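Local atomic coordinates of uncharacterized protein (Enterococcus faecalis, PDB entry 3L1W), a protein that is of unknown function but belongs to the endonuclease/exonuclease/phosphatase family and may act as a 3'-5' RNA exonuclease. Residues A[129-134]-A[143-148]. Numbering follows the deposited sequence.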
ATOM      1  N   ILE A 129      16.448 -16.302   3.906  1.00 15.77           N
ATOM      2  CA  ILE A 129      16.067 -17.458   4.715  1.00 14.75           C
ATOM      3  C   ILE A 129      14.635 -17.259   5.196  1.00 14.25           C
ATOM      4  O   ILE A 129      14.348 -16.298   5.894  1.00 15.95           O
ATOM      5  CB  ILE A 129      16.974 -17.616   5.959  1.00 16.71           C
ATOM      6  CG1 ILE A 129      18.458 -17.667   5.559  1.00 17.67           C
ATOM      7  CG2 ILE A 129      16.583 -18.862   6.743  1.00 16.84           C
ATOM      8  CD1 ILE A 129      19.422 -17.586   6.753  1.00 18.75           C
ATOM      9  N   ASN A 130      13.751 -18.171   4.805  1.00 13.63           N
ATOM     10  CA  ASN A 130      12.335 -18.126   5.172  1.00 13.54           C
ATOM     11  C   ASN A 130      12.146 -18.877   6.483  1.00 15.43           C
ATOM     12  O   ASN A 130      12.351 -20.090   6.541  1.00 16.10           O
ATOM     13  CB  ASN A 130      11.494 -18.766   4.066  1.00 14.72           C
ATOM     14  CG  ASN A 130      10.000 -18.576   4.275  1.00 16.81           C
ATOM     15  OD1 ASN A 130       9.548 -18.324   5.388  1.00 16.94           O
ATOM     16  ND2 ASN A 130       9.230 -18.711   3.199  1.00 17.59           N
ATOM     17  N   VAL A 131      11.766 -18.136   7.523  1.00 15.58           N
ATOM     18  CA  VAL A 131      11.625 -18.645   8.881  1.00 17.37           C
ATOM     19  C   VAL A 131      10.175 -18.990   9.249  1.00 14.01           C
ATOM     20  O   VAL A 131       9.282 -18.171   9.065  1.00 15.30           O
ATOM     21  CB  VAL A 131      12.092 -17.552   9.879  1.00 14.82           C
ATOM     22  CG1 VAL A 131      11.841 -17.984  11.311  1.00 18.10           C
ATOM     23  CG2 VAL A 131      13.583 -17.230   9.657  1.00 19.27           C
ATOM     24  N   HIS A 132       9.942 -20.188   9.784  1.00 15.02           N
ATOM     25  CA  HIS A 132       8.698 -20.435  10.510  1.00 14.69           C
ATOM     26  C   HIS A 132       8.972 -21.347  11.686  1.00 17.78           C
ATOM     27  O   HIS A 132       9.053 -22.565  11.534  1.00 17.79           O
ATOM     28  CB  HIS A 132       7.606 -21.036   9.620  1.00 15.72           C
ATOM     29  CG  HIS A 132       6.251 -21.015  10.257  1.00 19.36           C
ATOM     30  ND1 HIS A 132       5.152 -21.641   9.708  1.00 20.64           N
ATOM     31  CD2 HIS A 132       5.818 -20.428  11.400  1.00 23.68           C
ATOM     32  CE1 HIS A 132       4.103 -21.452  10.491  1.00 20.35           C
ATOM     33  NE2 HIS A 132       4.479 -20.717  11.524  1.00 21.78           N
ATOM     34  N   LEU A 133       9.118 -20.754  12.863  1.00 15.65           N
ATOM     35  CA  LEU A 133       9.539 -21.528  14.030  1.00 16.51           C
ATOM     36  C   LEU A 133       8.339 -22.148  14.713  1.00 18.91           C
ATOM     37  O   LEU A 133       7.214 -21.712  14.502  1.00 19.50           O
ATOM     38  CB  LEU A 133      10.323 -20.656  15.015  1.00 16.19           C
ATOM     39  CG  LEU A 133      11.546 -19.947  14.428  1.00 16.72           C
ATOM     40  CD1 LEU A 133      12.260 -19.125  15.483  1.00 16.72           C
ATOM     41  CD2 LEU A 133      12.497 -20.959  13.800  1.00 17.79           C
ATOM     42  N   ASP A 134       8.600 -23.165  15.538  1.00 19.81           N
ATOM     43  CA  ASP A 134       7.560 -23.918  16.221  1.00 20.41           C
ATOM     44  C   ASP A 134       6.772 -23.040  17.186  1.00 21.19           C
ATOM     45  O   ASP A 134       7.337 -22.176  17.850  1.00 23.69           O
ATOM     46  CB  ASP A 134       8.209 -25.073  16.996  1.00 23.49           C
ATOM     47  CG  ASP A 134       7.404 -26.344  16.931  1.00 38.21           C
ATOM     48  OD1 ASP A 134       7.183 -26.861  15.818  1.00 45.42           O
ATOM     49  OD2 ASP A 134       6.998 -26.841  17.996  1.00 48.18           O
ATOM     50  N   ALA A 143      15.725 -23.693  19.731  1.00 22.50           N
ATOM     51  CA  ALA A 143      16.366 -24.875  19.160  1.00 21.25           C
ATOM     52  C   ALA A 143      16.291 -24.880  17.640  1.00 22.17           C
ATOM     53  O   ALA A 143      17.263 -25.226  16.964  1.00 23.46           O
ATOM     54  CB  ALA A 143      15.753 -26.156  19.734  1.00 22.43           C
ATOM     55  N   GLY A 144      15.136 -24.504  17.096  1.00 18.22           N
ATOM     56  CA  GLY A 144      14.972 -24.450  15.655  1.00 19.61           C
ATOM     57  C   GLY A 144      15.869 -23.418  14.998  1.00 19.53           C
ATOM     58  O   GLY A 144      16.463 -23.673  13.954  1.00 19.88           O
HETATM   59  N   MSE A 145      15.966 -22.241  15.611  1.00 18.28           N
HETATM   60  CA  MSE A 145      16.792 -21.178  15.064  1.00 20.48           C
HETATM   61  C   MSE A 145      18.269 -21.541  15.169  1.00 20.05           C
HETATM   62  O   MSE A 145      19.066 -21.174  14.309  1.00 20.68           O
HETATM   63  CB  MSE A 145      16.512 -19.848  15.771  1.00 21.74           C
HETATM   64  CG  MSE A 145      17.413 -18.705  15.321  1.00 17.16           C
HETATM   65 SE   MSE A 145      17.242 -18.303  13.415  0.70 22.64          SE
HETATM   66  CE  MSE A 145      15.361 -17.833  13.403  1.00 18.20           C
ATOM     67  N   THR A 146      18.623 -22.289  16.207  1.00 20.25           N
ATOM     68  CA  THR A 146      19.994 -22.758  16.371  1.00 21.00           C
ATOM     69  C   THR A 146      20.386 -23.619  15.173  1.00 23.61           C
ATOM     70  O   THR A 146      21.485 -23.485  14.629  1.00 20.36           O
ATOM     71  CB  THR A 146      20.156 -23.533  17.693  1.00 20.64           C
ATOM     72  OG1 THR A 146      19.920 -22.638  18.794  1.00 24.90           O
ATOM     73  CG2 THR A 146      21.564 -24.110  17.822  1.00 24.08           C
ATOM     74  N   VAL A 147      19.482 -24.501  14.754  1.00 20.94           N
ATOM     75  CA  VAL A 147      19.728 -25.325  13.572  1.00 22.83           C
ATOM     76  C   VAL A 147      19.882 -24.471  12.309  1.00 24.16           C
ATOM     77  O   VAL A 147      20.791 -24.696  11.518  1.00 21.07           O
ATOM     78  CB  VAL A 147      18.626 -26.385  13.371  1.00 20.43           C
ATOM     79  CG1 VAL A 147      18.876 -27.182  12.092  1.00 22.49           C
ATOM     80  CG2 VAL A 147      18.568 -27.310  14.572  1.00 21.65           C
ATOM     81  N   ILE A 148      19.007 -23.485  12.112  1.00 19.88           N
ATOM     82  CA  ILE A 148      19.163 -22.592  10.965  1.00 17.10           C
ATOM     83  C   ILE A 148      20.543 -21.943  10.965  1.00 19.76           C
ATOM     84  O   ILE A 148      21.247 -21.940   9.955  1.00 21.59           O
ATOM     85  CB  ILE A 148      18.093 -21.475  10.960  1.00 17.34           C
ATOM     86  CG1 ILE A 148      16.702 -22.091  10.824  1.00 19.21           C
ATOM     87  CG2 ILE A 148      18.362 -20.444   9.839  1.00 16.90           C
ATOM     88  CD1 ILE A 148      15.582 -21.075  10.754  1.00 22.20           C
TER
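Leu-133, Val-131 and Met-145 (a selenomethionine) meet around one methyl group, and their packing is a compact example of how a helix covers a β-sheet without a single hydrogen bond across the contact. The CE of Met-145 lies 4.0 Å from Leu-133 CD1 and 4.1 Å from Val-131 CG1. Its chain starts out anti to the backbone N (chi1 176°) and then bends at both later torsions, a curl that carries the terminal methyl to the strand from a CB that does not aim at it. It runs at about a right angle to Val-131 and more obliquely to Leu-133. The other Leu-133 branch, CD2, rests on the helix backbone, 4.1 Å from Met-145 N, beside Gly-144; here, where no side chain intervenes, the two chains come nearest, with the CA atoms of Leu-133 and Gly-144 6.4 Å apart. Ile-148, one turn on, is shared between neighbours. Its CD1 comes within 4.3 Å of Leu-133 CD2, while its CG2 branch meets Ile-129 CG2 at 3.9 Å, the two isoleucine side chains lying alongside and running opposite ways.

Behind this apolar layer, Asn-130 and His-132 leave the strand on the side away from the helix and touch strand 38-44 of the second sheet, the Asn-130 amide hydrogen-bonding to Ile-41 O and the Gln-42 side chain. Helix 138-151 runs nearly antiparallel to strand 126-132 (166° between the local axes), covering part of the outer face of one sheet of the DNase I-like sandwich and linking parallel neighbours 126-132 and 161-164 in a β-α-β crossover. Leu-163 touches Ile-129 and Val-131, and Val-175 of helix 174-179 packs against Leu-133 and Met-145.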